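Local coordinates for protein transcription termination factor FttA (PDB 3AF6) that probably terminates archaeal transcription by cutting nascent RNA where it leaves RNA polymerase, acting as a zinc-dependent ribonuclease of the metallo-beta-lactamase superfamily, at residues A[209-214]-A[331-336]; A[264-269]-A[314-319]; A[278-283]-A[318-323]; A[293-298]-A[306-311]. One frame throughout, in Å; residues are numbered along the deposited sequence.

Interaction 1. Residues A[209-214]-A[331-336]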
loop_
_atom_site.group_PDB
_atom_site.type_symbol
_atom_site.label_atom_id
_atom_site.label_comp_id
_atom_site.label_asym_id
_atom_site.label_seq_id
_atom_site.Cartn_x
_atom_site.Cartn_y
_atom_site.Cartn_z
ATOM N N THR A 209 10.087 -13.989 -18.246
ATOM C CA THR A 209 10.519 -13.761 -19.624
ATOM C C THR A 209 11.878 -14.465 -19.648
ATOM O O THR A 209 12.394 -14.843 -18.599
ATOM C CB THR A 209 10.736 -12.277 -19.978
ATOM O OG1 THR A 209 11.896 -11.789 -19.293
ATOM C CG2 THR A 209 9.508 -11.449 -19.622
ATOM N N ASP A 210 12.453 -14.664 -20.825
ATOM C CA ASP A 210 13.759 -15.299 -20.905
ATOM C C ASP A 210 14.841 -14.383 -20.330
ATOM O O ASP A 210 15.993 -14.784 -20.179
ATOM C CB ASP A 210 14.112 -15.647 -22.355
ATOM C CG ASP A 210 14.012 -14.450 -23.301
ATOM O OD1 ASP A 210 14.819 -14.388 -24.254
ATOM O OD2 ASP A 210 13.129 -13.584 -23.120
ATOM N N GLU A 211 14.467 -13.158 -19.987
ATOM C CA GLU A 211 15.446 -12.223 -19.464
ATOM C C GLU A 211 15.205 -11.791 -18.035
ATOM O O GLU A 211 16.141 -11.388 -17.352
ATOM C CB GLU A 211 15.498 -10.973 -20.351
ATOM C CG GLU A 211 16.582 -9.955 -19.979
ATOM C CD GLU A 211 17.988 -10.559 -19.959
ATOM O OE1 GLU A 211 18.221 -11.545 -20.696
ATOM O OE2 GLU A 211 18.860 -10.045 -19.221
ATOM N N SER A 212 13.968 -11.889 -17.562
ATOM C CA SER A 212 13.698 -11.392 -16.227
ATOM C C SER A 212 12.639 -12.102 -15.411
ATOM O O SER A 212 11.917 -12.968 -15.898
ATOM C CB SER A 212 13.302 -9.917 -16.319
ATOM O OG SER A 212 14.168 -9.201 -17.175
ATOM N N PHE A 213 12.546 -11.673 -14.160
ATOM C CA PHE A 213 11.582 -12.204 -13.224
ATOM C C PHE A 213 11.151 -11.111 -12.252
ATOM O O PHE A 213 11.985 -10.392 -11.680
ATOM C CB PHE A 213 12.190 -13.370 -12.438
ATOM C CG PHE A 213 12.431 -14.588 -13.264
ATOM C CD1 PHE A 213 11.361 -15.344 -13.737
ATOM C CD2 PHE A 213 13.729 -14.997 -13.562
ATOM C CE1 PHE A 213 11.579 -16.497 -14.496
ATOM C CE2 PHE A 213 13.961 -16.147 -14.315
ATOM C CZ PHE A 213 12.880 -16.902 -14.785
ATOM N N VAL A 214 9.843 -10.976 -12.090
ATOM C CA VAL A 214 9.298 -10.010 -11.159
ATOM C C VAL A 214 8.153 -10.676 -10.406
ATOM O O VAL A 214 7.383 -11.469 -10.967
ATOM C CB VAL A 214 8.769 -8.728 -11.859
ATOM C CG1 VAL A 214 9.889 -8.036 -12.612
ATOM C CG2 VAL A 214 7.635 -9.078 -12.778
ATOM N N ILE A 331 12.489 -1.277 -14.807
ATOM C CA ILE A 331 12.898 -2.049 -13.646
ATOM C C ILE A 331 13.706 -3.281 -14.037
ATOM O O ILE A 331 14.174 -4.025 -13.176
ATOM C CB ILE A 331 11.693 -2.469 -12.775
ATOM C CG1 ILE A 331 10.737 -3.371 -13.557
ATOM C CG2 ILE A 331 10.975 -1.227 -12.261
ATOM C CD1 ILE A 331 9.593 -3.882 -12.688
ATOM N N SER A 332 13.884 -3.472 -15.342
ATOM C CA SER A 332 14.647 -4.595 -15.879
ATOM C C SER A 332 14.874 -4.338 -17.364
ATOM O O SER A 332 14.195 -3.511 -17.963
ATOM C CB SER A 332 13.881 -5.917 -15.700
ATOM O OG SER A 332 13.245 -6.306 -16.908
ATOM N N PRO A 333 15.824 -5.055 -17.985
ATOM C CA PRO A 333 16.090 -4.850 -19.410
ATOM C C PRO A 333 14.869 -4.949 -20.315
ATOM O O PRO A 333 14.829 -4.312 -21.365
ATOM C CB PRO A 333 17.124 -5.924 -19.716
ATOM C CG PRO A 333 17.885 -6.013 -18.435
ATOM C CD PRO A 333 16.781 -6.018 -17.410
ATOM N N ASP A 334 13.865 -5.730 -19.923
ATOM C CA ASP A 334 12.682 -5.869 -20.769
ATOM C C ASP A 334 11.333 -5.647 -20.091
ATOM O O ASP A 334 10.306 -6.074 -20.612
ATOM C CB ASP A 334 12.693 -7.242 -21.452
ATOM C CG ASP A 334 12.513 -8.389 -20.473
ATOM O OD1 ASP A 334 12.734 -8.192 -19.258
ATOM O OD2 ASP A 334 12.162 -9.498 -20.922
ATOM N N ILE A 335 11.323 -4.971 -18.946
ATOM C CA ILE A 335 10.076 -4.706 -18.237
ATOM C C ILE A 335 10.024 -3.280 -17.733
ATOM O O ILE A 335 10.935 -2.833 -17.047
ATOM C CB ILE A 335 9.897 -5.633 -17.009
ATOM C CG1 ILE A 335 9.736 -7.089 -17.457
ATOM C CG2 ILE A 335 8.683 -5.195 -16.195
ATOM C CD1 ILE A 335 9.560 -8.058 -16.311
ATOM N N ARG A 336 8.951 -2.570 -18.064
ATOM C CA ARG A 336 8.780 -1.194 -17.613
ATOM C C ARG A 336 7.529 -1.092 -16.754
ATOM O O ARG A 336 6.436 -1.505 -17.158
ATOM C CB ARG A 336 8.674 -0.246 -18.799
ATOM C CG ARG A 336 9.838 0.712 -18.909
ATOM C CD ARG A 336 9.479 1.845 -19.827
ATOM N NE ARG A 336 9.392 1.397 -21.210
ATOM C CZ ARG A 336 10.448 1.077 -21.947
ATOM N NH1 ARG A 336 11.663 1.162 -21.425
ATOM N NH2 ARG A 336 10.292 0.673 -23.198
#
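Two beta-hairpin ends, one from each sheet of the metallo-beta-lactamase sandwich, are clasped together where the carboxylate of Asp334 receives the hydroxyls of Thr209 and Ser212. Thr209 OG1 donates to the syn lone pair of Asp334 OD2, 2.8 Å away, and the short side chain of Ser212 brings its OG to Asp334 OD1, to which it donates at 2.7 Å, also from the syn side but 30° out of the carboxylate plane. Asp334 swings its CG between its own backbone N and carbonyl carbon (chi1 67°), which turns the carboxylate toward the other hairpin. A threonine suits its place because its hydroxyl both donates and accepts: Thr209 OG1 also accepts the backbone N-H groups of Glu211 and Ser212, at 3.0 and 2.7 Å, and so fixes its turn. On the other hairpin, Ser332 OG accepts from Asp334 N in an ST turn, within a type I turn that runs from Ser332 to Ile335. A classic beta bulge sets Ile331 and Ser332 against Ile335. Below the polar clasp the packing is aliphatic: Val214 CG1 and Ile335 CD1 meet tip to tip at 3.7 Å, and Ile331 CD1 crosses Val214 at about a right angle. Ser186 adds a further hydrogen bond to Asp334 OD2, while Glu211 pairs with Arg180. Leu353 and Ile355 of strand 349-355 pack against Val214, Ile335 and Thr209, and Val207 of strand 204-209 touches Val214.

Interaction 2. Residues A[264-269]-A[314-319]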
loop_
_atom_site.group_PDB
_atom_site.type_symbol
_atom_site.label_atom_id
_atom_site.label_comp_id
_atom_site.label_asym_id
_atom_site.label_seq_id
_atom_site.Cartn_x
_atom_site.Cartn_y
_atom_site.Cartn_z
ATOM N N MET A 264 3.918 -11.728 3.488
ATOM C CA MET A 264 5.076 -12.617 3.539
ATOM C C MET A 264 6.359 -11.946 3.068
ATOM O O MET A 264 7.441 -12.527 3.161
ATOM C CB MET A 264 4.834 -13.867 2.683
ATOM C CG MET A 264 3.953 -14.911 3.336
ATOM S SD MET A 264 4.743 -15.617 4.788
ATOM C CE MET A 264 6.095 -16.486 4.017
ATOM N N LEU A 265 6.245 -10.724 2.568
ATOM C CA LEU A 265 7.407 -10.015 2.062
ATOM C C LEU A 265 8.616 -10.002 3.009
ATOM O O LEU A 265 9.725 -10.334 2.603
ATOM C CB LEU A 265 7.004 -8.597 1.668
ATOM C CG LEU A 265 8.024 -7.691 0.973
ATOM C CD1 LEU A 265 8.709 -8.393 -0.201
ATOM C CD2 LEU A 265 7.283 -6.463 0.492
ATOM N N PRO A 266 8.423 -9.636 4.289
ATOM C CA PRO A 266 9.601 -9.633 5.164
ATOM C C PRO A 266 10.173 -11.032 5.467
ATOM O O PRO A 266 11.364 -11.179 5.757
ATOM C CB PRO A 266 9.111 -8.876 6.397
ATOM C CG PRO A 266 7.661 -9.135 6.402
ATOM C CD PRO A 266 7.253 -9.061 4.971
ATOM N N TYR A 267 9.331 -12.054 5.370
ATOM C CA TYR A 267 9.757 -13.433 5.593
ATOM C C TYR A 267 10.942 -13.734 4.683
ATOM O O TYR A 267 11.853 -14.491 5.032
ATOM C CB TYR A 267 8.622 -14.384 5.232
ATOM C CG TYR A 267 8.887 -15.839 5.533
ATOM C CD1 TYR A 267 8.605 -16.368 6.795
ATOM C CD2 TYR A 267 9.361 -16.705 4.546
ATOM C CE1 TYR A 267 8.775 -17.717 7.065
ATOM C CE2 TYR A 267 9.535 -18.060 4.807
ATOM C CZ TYR A 267 9.237 -18.555 6.069
ATOM O OH TYR A 267 9.399 -19.891 6.349
ATOM N N LEU A 268 10.908 -13.126 3.504
ATOM C CA LEU A 268 11.937 -13.314 2.497
ATOM C C LEU A 268 13.324 -12.905 2.957
ATOM O O LEU A 268 14.312 -13.538 2.584
ATOM C CB LEU A 268 11.553 -12.541 1.239
ATOM C CG LEU A 268 11.229 -13.330 -0.032
ATOM C CD1 LEU A 268 10.678 -14.721 0.292
ATOM C CD2 LEU A 268 10.242 -12.507 -0.859
ATOM N N PHE A 269 13.396 -11.850 3.761
ATOM C CA PHE A 269 14.669 -11.350 4.265
ATOM C C PHE A 269 15.122 -12.148 5.485
ATOM O O PHE A 269 16.314 -12.375 5.685
ATOM C CB PHE A 269 14.538 -9.861 4.608
ATOM C CG PHE A 269 14.350 -8.974 3.404
ATOM C CD1 PHE A 269 15.419 -8.672 2.574
ATOM C CD2 PHE A 269 13.100 -8.459 3.090
ATOM C CE1 PHE A 269 15.251 -7.864 1.437
ATOM C CE2 PHE A 269 12.922 -7.649 1.954
ATOM C CZ PHE A 269 14.005 -7.355 1.130
ATOM N N LYS A 314 12.607 -3.955 8.875
ATOM C CA LYS A 314 13.571 -2.878 8.688
ATOM C C LYS A 314 14.234 -3.092 7.333
ATOM O O LYS A 314 14.597 -2.133 6.651
ATOM C CB LYS A 314 14.632 -2.915 9.792
ATOM C CG LYS A 314 15.696 -1.803 9.734
ATOM C CD LYS A 314 16.942 -2.231 10.514
ATOM C CE LYS A 314 17.917 -1.085 10.775
ATOM N NZ LYS A 314 17.457 -0.176 11.874
ATOM N N GLU A 315 14.392 -4.355 6.950
ATOM C CA GLU A 315 14.993 -4.691 5.665
ATOM C C GLU A 315 14.062 -4.312 4.508
ATOM O O GLU A 315 14.512 -3.803 3.482
ATOM C CB GLU A 315 15.326 -6.187 5.610
ATOM C CG GLU A 315 16.572 -6.558 6.387
ATOM C CD GLU A 315 17.783 -5.776 5.914
ATOM O OE1 GLU A 315 18.026 -5.763 4.692
ATOM O OE2 GLU A 315 18.493 -5.170 6.753
ATOM N N VAL A 316 12.766 -4.564 4.685
ATOM C CA VAL A 316 11.771 -4.233 3.676
ATOM C C VAL A 316 11.934 -2.762 3.342
ATOM O O VAL A 316 12.041 -2.371 2.173
ATOM C CB VAL A 316 10.335 -4.455 4.208
ATOM C CG1 VAL A 316 9.308 -3.823 3.264
ATOM C CG2 VAL A 316 10.070 -5.937 4.370
ATOM N N ILE A 317 11.958 -1.948 4.390
ATOM C CA ILE A 317 12.111 -0.509 4.241
ATOM C C ILE A 317 13.371 -0.176 3.462
ATOM O O ILE A 317 13.328 0.558 2.477
ATOM C CB ILE A 317 12.183 0.178 5.617
ATOM C CG1 ILE A 317 10.830 0.078 6.313
ATOM C CG2 ILE A 317 12.597 1.631 5.460
ATOM C CD1 ILE A 317 10.864 0.545 7.748
ATOM N N LYS A 318 14.488 -0.736 3.901
ATOM C CA LYS A 318 15.763 -0.475 3.268
ATOM C C LYS A 318 15.841 -0.914 1.816
ATOM O O LYS A 318 16.703 -0.450 1.079
ATOM C CB LYS A 318 16.876 -1.131 4.092
ATOM C CG LYS A 318 17.086 -0.457 5.454
ATOM C CD LYS A 318 18.019 -1.235 6.355
ATOM C CE LYS A 318 19.401 -1.353 5.741
ATOM N NZ LYS A 318 20.310 -2.185 6.582
ATOM N N HIS A 319 14.933 -1.794 1.398
ATOM C CA HIS A 319 14.921 -2.295 0.020
ATOM C C HIS A 319 13.806 -1.721 -0.862
ATOM O O HIS A 319 13.774 -1.963 -2.072
ATOM C CB HIS A 319 14.802 -3.821 0.003
ATOM C CG HIS A 319 16.086 -4.535 0.288
ATOM N ND1 HIS A 319 16.618 -4.638 1.557
ATOM C CD2 HIS A 319 16.939 -5.194 -0.534
ATOM C CE1 HIS A 319 17.742 -5.330 1.504
ATOM N NE2 HIS A 319 17.960 -5.678 0.248
#
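Phe269 lays its ring against helix 310-319, meeting Glu315, Val316 and His319 of the same helix, and this is the tight part of the contact. The methylene CB of Glu315 sits over one face, 4.0 Å from the ring centroid and 25° off the normal, a CH-pi contact in which the aliphatic root of a charged residue serves as packing material. At the outer end of the ring, Phe269 CE1 lies over the centre of the His319 ring, 3.5 Å from ND1, with the two planes at 45°, an oblique meeting of aromatics. The imidazole cannot turn freely, because His319 ND1 donates to Glu315 O at 3.0 Å, one turn back along its own helix; the acceptor lies close to the ring plane, although the donor stands above the carbonyl plane. Val316 holds CG1 anti to the backbone N (chi1 168°), which leaves CG2 beside the N and turned to Pro266 CB, 3.7 Å away. Met288 of helix 282-301 and Ile278 of strand 278-280 help to line this buried seam.

Elsewhere the contact slackens. Leu265 CD2 meets Val316 CG1 at 4.3 Å, and on the partly exposed side Glu315 bends its carboxylate away to a long, weak salt bridge with Lys318, whose NZ is 3.5 Å from OE2.

The segment 264-269 comes just after the zinc ligands Asp260 and His261 of the HxHxDH signature, so the arrangement belongs to the metallo-beta-lactamase fold, with helices packed over the sheet and the Leu265 side chain about 14 Å from a zinc ion.

Interaction 3. Residues A[278-283]-A[318-323]; sequences IYTTPP and KHTITL
His319, the last residue of helix 310-319, turns its carbonyl O to Ile278, whose backbone N donates at 3.0 Å. Thr320 leaves the helical path and pairs with Ile278 as a parallel neighbour. Its OG1 reaches back to Val316 O, tying strand to helix, and its CG2 packs on Thr280 CG2 at 3.7 Å; a beta-branched threonine can do both. At Ile321 the backbone N donates to Ile278 O, 2.7 Å away with an N-H...O angle of 162°. This is the end of a beta-alpha-beta crossover: helices 282-301 and 310-319 bridge parallel neighbours, and the short, weakly bonded strand 320-322 forms the edge of the sheet within this chain. Ile321 and Tyr279 lie side by side on the same face, CG2 against CE2 at 3.6 Å; CG1 of the one and CG of the other are anti to their own carbonyl carbons (chi1 -66° and -61°), which sends both toward helix 164-178. On the other face Thr322 CB meets Pro282 CG at 3.6 Å, where the proline ring begins helix 282-301 after the N-cap Thr281. Leu323 N donates to Thr280 O at 2.9 Å, and its side chain packs on Leu337 of strand 335-341.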
loop_
_atom_site.group_PDB
_atom_site.type_symbol
_atom_site.label_atom_id
_atom_site.label_comp_id
_atom_site.label_asym_id
_atom_site.label_seq_id
_atom_site.Cartn_x
_atom_site.Cartn_y
_atom_site.Cartn_z
ATOM N N ILE A 278 12.011 -3.457 -4.014
ATOM C CA ILE A 278 10.572 -3.650 -3.842
ATOM C C ILE A 278 9.927 -2.335 -4.261
ATOM O O ILE A 278 10.148 -1.313 -3.618
ATOM C CB ILE A 278 10.167 -3.882 -2.387
ATOM C CG1 ILE A 278 10.908 -5.085 -1.801
ATOM C CG2 ILE A 278 8.662 -4.092 -2.318
ATOM C CD1 ILE A 278 10.653 -5.268 -0.311
ATOM N N TYR A 279 9.142 -2.348 -5.334
ATOM C CA TYR A 279 8.493 -1.123 -5.793
ATOM C C TYR A 279 7.064 -1.028 -5.298
ATOM O O TYR A 279 6.328 -2.010 -5.327
ATOM C CB TYR A 279 8.497 -1.057 -7.312
ATOM C CG TYR A 279 9.875 -1.036 -7.902
ATOM C CD1 TYR A 279 10.498 -2.219 -8.322
ATOM C CD2 TYR A 279 10.589 0.157 -7.987
ATOM C CE1 TYR A 279 11.804 -2.207 -8.808
ATOM C CE2 TYR A 279 11.888 0.184 -8.469
ATOM C CZ TYR A 279 12.491 -0.995 -8.875
ATOM O OH TYR A 279 13.780 -0.955 -9.330
ATOM N N THR A 280 6.670 0.163 -4.854
ATOM C CA THR A 280 5.317 0.388 -4.364
ATOM C C THR A 280 5.058 1.903 -4.179
ATOM O O THR A 280 6.005 2.698 -4.238
ATOM C CB THR A 280 5.118 -0.375 -3.034
ATOM O OG1 THR A 280 3.728 -0.416 -2.713
ATOM C CG2 THR A 280 5.872 0.299 -1.907
ATOM N N THR A 281 3.799 2.315 -3.987
ATOM C CA THR A 281 3.520 3.743 -3.779
ATOM C C THR A 281 3.960 4.064 -2.356
ATOM O O THR A 281 3.901 3.207 -1.483
ATOM C CB THR A 281 2.016 4.111 -3.937
ATOM O OG1 THR A 281 1.240 3.467 -2.922
ATOM C CG2 THR A 281 1.504 3.692 -5.303
ATOM N N PRO A 282 4.412 5.306 -2.104
ATOM C CA PRO A 282 4.863 5.689 -0.756
ATOM C C PRO A 282 3.891 5.291 0.349
ATOM O O PRO A 282 4.291 4.685 1.343
ATOM C CB PRO A 282 5.051 7.200 -0.870
ATOM C CG PRO A 282 5.480 7.366 -2.316
ATOM C CD PRO A 282 4.504 6.449 -3.034
ATOM N N PRO A 283 2.599 5.623 0.195
ATOM C CA PRO A 283 1.624 5.259 1.230
ATOM C C PRO A 283 1.593 3.747 1.510
ATOM O O PRO A 283 1.389 3.323 2.645
ATOM C CB PRO A 283 0.302 5.773 0.654
ATOM C CG PRO A 283 0.721 6.943 -0.145
ATOM C CD PRO A 283 1.964 6.454 -0.846
ATOM N N LYS A 318 14.488 -0.736 3.901
ATOM C CA LYS A 318 15.763 -0.475 3.268
ATOM C C LYS A 318 15.841 -0.914 1.816
ATOM O O LYS A 318 16.703 -0.450 1.079
ATOM C CB LYS A 318 16.876 -1.131 4.092
ATOM C CG LYS A 318 17.086 -0.457 5.454
ATOM C CD LYS A 318 18.019 -1.235 6.355
ATOM C CE LYS A 318 19.401 -1.353 5.741
ATOM N NZ LYS A 318 20.310 -2.185 6.582
ATOM N N HIS A 319 14.933 -1.794 1.398
ATOM C CA HIS A 319 14.921 -2.295 0.020
ATOM C C HIS A 319 13.806 -1.721 -0.862
ATOM O O HIS A 319 13.774 -1.963 -2.072
ATOM C CB HIS A 319 14.802 -3.821 0.003
ATOM C CG HIS A 319 16.086 -4.535 0.288
ATOM N ND1 HIS A 319 16.618 -4.638 1.557
ATOM C CD2 HIS A 319 16.939 -5.194 -0.534
ATOM C CE1 HIS A 319 17.742 -5.330 1.504
ATOM N NE2 HIS A 319 17.960 -5.678 0.248
ATOM N N THR A 320 12.893 -0.967 -0.263
ATOM C CA THR A 320 11.780 -0.395 -1.007
ATOM C C THR A 320 12.107 0.861 -1.812
ATOM O O THR A 320 12.722 1.796 -1.308
ATOM C CB THR A 320 10.639 -0.055 -0.056
ATOM O OG1 THR A 320 10.337 -1.209 0.726
ATOM C CG2 THR A 320 9.397 0.404 -0.830
ATOM N N ILE A 321 11.696 0.880 -3.068
ATOM C CA ILE A 321 11.912 2.047 -3.914
ATOM C C ILE A 321 10.514 2.533 -4.292
ATOM O O ILE A 321 9.842 1.914 -5.112
ATOM C CB ILE A 321 12.713 1.679 -5.178
ATOM C CG1 ILE A 321 14.129 1.261 -4.782
ATOM C CG2 ILE A 321 12.741 2.855 -6.154
ATOM C CD1 ILE A 321 15.021 0.929 -5.973
ATOM N N THR A 322 10.070 3.627 -3.675
ATOM C CA THR A 322 8.732 4.148 -3.938
ATOM C C THR A 322 8.554 4.781 -5.312
ATOM O O THR A 322 9.504 5.263 -5.934
ATOM C CB THR A 322 8.305 5.166 -2.877
ATOM O OG1 THR A 322 9.117 6.343 -2.989
ATOM C CG2 THR A 322 8.444 4.563 -1.479
ATOM N N LEU A 323 7.309 4.781 -5.764
ATOM C CA LEU A 323 6.956 5.312 -7.065
ATOM C C LEU A 323 5.548 5.868 -6.942
ATOM O O LEU A 323 4.680 5.217 -6.360
ATOM C CB LEU A 323 6.953 4.168 -8.076
ATOM C CG LEU A 323 7.695 4.281 -9.401
ATOM C CD1 LEU A 323 9.177 4.563 -9.151
ATOM C CD2 LEU A 323 7.522 2.976 -10.178
#

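Interaction 4. Residues A[293-298]-A[306-311]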
loop_
_atom_site.group_PDB
_atom_site.type_symbol
_atom_site.label_atom_id
_atom_site.label_comp_id
_atom_site.label_asym_id
_atom_site.label_seq_id
_atom_site.Cartn_x
_atom_site.Cartn_y
_atom_site.Cartn_z
ATOM N N LYS A 293 4.280 -4.835 11.474
ATOM C CA LYS A 293 4.687 -4.760 12.867
ATOM C C LYS A 293 3.480 -5.149 13.691
ATOM O O LYS A 293 3.585 -5.891 14.664
ATOM C CB LYS A 293 5.157 -3.349 13.230
ATOM C CG LYS A 293 6.626 -3.091 12.894
ATOM C CD LYS A 293 7.072 -1.670 13.265
ATOM C CE LYS A 293 8.565 -1.602 13.668
ATOM N NZ LYS A 293 9.537 -1.990 12.596
ATOM N N ASP A 294 2.323 -4.659 13.273
ATOM C CA ASP A 294 1.085 -4.958 13.961
ATOM C C ASP A 294 0.863 -6.476 13.953
ATOM O O ASP A 294 0.411 -7.055 14.941
ATOM C CB ASP A 294 -0.066 -4.241 13.246
ATOM C CG ASP A 294 -1.395 -4.405 13.953
ATOM O OD1 ASP A 294 -2.440 -4.205 13.292
ATOM O OD2 ASP A 294 -1.398 -4.718 15.165
ATOM N N PHE A 295 1.209 -7.112 12.834
ATOM C CA PHE A 295 1.046 -8.555 12.651
ATOM C C PHE A 295 1.912 -9.430 13.564
ATOM O O PHE A 295 1.405 -10.353 14.210
ATOM C CB PHE A 295 1.310 -8.911 11.187
ATOM C CG PHE A 295 1.274 -10.387 10.897
ATOM C CD1 PHE A 295 0.287 -11.199 11.445
ATOM C CD2 PHE A 295 2.217 -10.959 10.042
ATOM C CE1 PHE A 295 0.240 -12.556 11.148
ATOM C CE2 PHE A 295 2.175 -12.315 9.737
ATOM C CZ PHE A 295 1.185 -13.112 10.291
ATOM N N ILE A 296 3.212 -9.155 13.622
ATOM C CA ILE A 296 4.069 -9.960 14.476
ATOM C C ILE A 296 3.754 -9.726 15.950
ATOM O O ILE A 296 3.828 -10.654 16.767
ATOM C CB ILE A 296 5.575 -9.725 14.179
ATOM C CG1 ILE A 296 5.905 -8.240 14.150
ATOM C CG2 ILE A 296 5.935 -10.379 12.850
ATOM C CD1 ILE A 296 7.339 -7.953 13.709
ATOM N N GLU A 297 3.368 -8.501 16.291
ATOM C CA GLU A 297 3.015 -8.200 17.672
ATOM C C GLU A 297 1.729 -8.916 18.106
ATOM O O GLU A 297 1.639 -9.412 19.227
ATOM C CB GLU A 297 2.872 -6.691 17.867
ATOM C CG GLU A 297 4.199 -5.980 18.033
ATOM C CD GLU A 297 4.055 -4.469 18.058
ATOM O OE1 GLU A 297 3.095 -3.968 18.691
ATOM O OE2 GLU A 297 4.911 -3.784 17.455
ATOM N N ILE A 298 0.731 -8.974 17.235
ATOM C CA ILE A 298 -0.504 -9.662 17.609
ATOM C C ILE A 298 -0.209 -11.153 17.856
ATOM O O ILE A 298 -0.758 -11.765 18.779
ATOM C CB ILE A 298 -1.596 -9.502 16.514
ATOM C CG1 ILE A 298 -1.872 -8.020 16.268
ATOM C CG2 ILE A 298 -2.876 -10.188 16.943
ATOM C CD1 ILE A 298 -2.003 -7.194 17.535
ATOM N N PRO A 306 6.456 -15.522 16.221
ATOM C CA PRO A 306 6.175 -14.670 15.060
ATOM C C PRO A 306 6.823 -15.149 13.759
ATOM O O PRO A 306 7.871 -15.788 13.791
ATOM C CB PRO A 306 6.692 -13.307 15.521
ATOM C CG PRO A 306 7.864 -13.682 16.393
ATOM C CD PRO A 306 7.320 -14.830 17.195
ATOM N N LEU A 307 6.192 -14.844 12.622
ATOM C CA LEU A 307 6.721 -15.243 11.320
ATOM C C LEU A 307 8.022 -14.538 11.012
ATOM O O LEU A 307 8.831 -15.033 10.245
ATOM C CB LEU A 307 5.728 -14.938 10.201
ATOM C CG LEU A 307 4.613 -15.944 9.902
ATOM C CD1 LEU A 307 3.747 -15.393 8.771
ATOM C CD2 LEU A 307 5.209 -17.288 9.500
ATOM N N TYR A 308 8.207 -13.363 11.588
ATOM C CA TYR A 308 9.433 -12.620 11.381
ATOM C C TYR A 308 9.545 -11.548 12.445
ATOM O O TYR A 308 8.705 -11.476 13.336
ATOM C CB TYR A 308 9.501 -12.005 9.980
ATOM C CG TYR A 308 8.197 -11.448 9.461
ATOM C CD1 TYR A 308 7.353 -12.236 8.692
ATOM C CD2 TYR A 308 7.801 -10.141 9.755
ATOM C CE1 TYR A 308 6.153 -11.754 8.226
ATOM C CE2 TYR A 308 6.588 -9.638 9.289
ATOM C CZ TYR A 308 5.771 -10.460 8.521
ATOM O OH TYR A 308 4.581 -10.004 8.024
ATOM N N ARG A 309 10.574 -10.719 12.343
ATOM C CA ARG A 309 10.831 -9.685 13.333
ATOM C C ARG A 309 11.061 -8.305 12.728
ATOM O O ARG A 309 11.183 -8.150 11.509
ATOM C CB ARG A 309 12.086 -10.056 14.133
ATOM C CG ARG A 309 12.148 -11.500 14.583
ATOM C CD ARG A 309 11.279 -11.723 15.793
ATOM N NE ARG A 309 11.286 -13.127 16.185
ATOM C CZ ARG A 309 11.092 -13.545 17.428
ATOM N NH1 ARG A 309 10.879 -12.656 18.395
ATOM N NH2 ARG A 309 11.115 -14.844 17.702
ATOM N N PRO A 310 11.124 -7.281 13.593
ATOM C CA PRO A 310 11.350 -5.887 13.220
ATOM C C PRO A 310 12.572 -5.686 12.320
ATOM O O PRO A 310 12.539 -4.859 11.416
ATOM C CB PRO A 310 11.515 -5.204 14.570
ATOM C CG PRO A 310 10.525 -5.939 15.412
ATOM C CD PRO A 310 10.726 -7.380 15.013
ATOM N N ARG A 311 13.650 -6.423 12.554
ATOM C CA ARG A 311 14.842 -6.252 11.717
ATOM C C ARG A 311 14.534 -6.637 10.273
ATOM O O ARG A 311 15.111 -6.082 9.334
ATOM C CB ARG A 311 16.020 -7.086 12.250
ATOM C CG ARG A 311 15.681 -8.534 12.524
ATOM C CD ARG A 311 16.809 -9.263 13.241
ATOM N NE ARG A 311 17.931 -9.575 12.356
ATOM C CZ ARG A 311 19.017 -10.248 12.732
ATOM N NH1 ARG A 311 19.134 -10.682 13.984
ATOM N NH2 ARG A 311 19.988 -10.488 11.855
#
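Ile296 of helix 282-301 and Pro306 of the returning chain bring their CA atoms to 5.2 Å, and the chain then runs past the helix until Lys293 and Pro310 stand 6.8 Å apart, CA to CA. Ile296 is the hub. With its CG1 between the backbone N and the carbonyl carbon (chi1 50°), its branches part: CD1 reaches Pro310 CD at 3.7 Å, CG2 meets Tyr308 CD2 at 3.6 Å, and CB faces Pro306 CB. A forked aliphatic residue thus fills the space between two rigid prolines and an aromatic ring. The preceding residue, Phe295, crosses Tyr308 at about a right angle and offers its ring edge, CD2, to Tyr308 OH at 3.3 Å. That hydroxyl makes its hydrogen bond to Gly263 O. Leu307 CD1 also approaches the edge of Phe295, 3.6 Å from CE2. No hydrogen bond joins the two segments, so apolar contacts carry the pairing. Arg309 is the N-cap of helix 310-319, its backbone N hydrogen-bonded to the carboxylate of Asp312, and Pro310 opens the first turn, where no backbone N-H is needed. The arrangement is that of a reversal between two consecutive helices, here within the crossover of the metallo-beta-lactamase domain.

All four contacts lie in the metallo-beta-lactamase domain. Interaction 1 spans the longest part of the chain and encloses the other three; interaction 4 is the most local, joining helices 282-301 and 310-319. Interaction 3 completes the crossover that these helices form, and interaction 2 packs the second of them on the segment following the zinc-binding motif. Interactions 2 and 3 share Lys318 and His319, with centres about 11 Å apart, as are those of interactions 2 and 4. The centres of interactions 1 and 3 are about 18 Å apart, yet Ile331 touches Tyr279. The contacts join helix layer, edge strand and second sheet of the domain that carries the zinc site, interaction 1 lying away from that site.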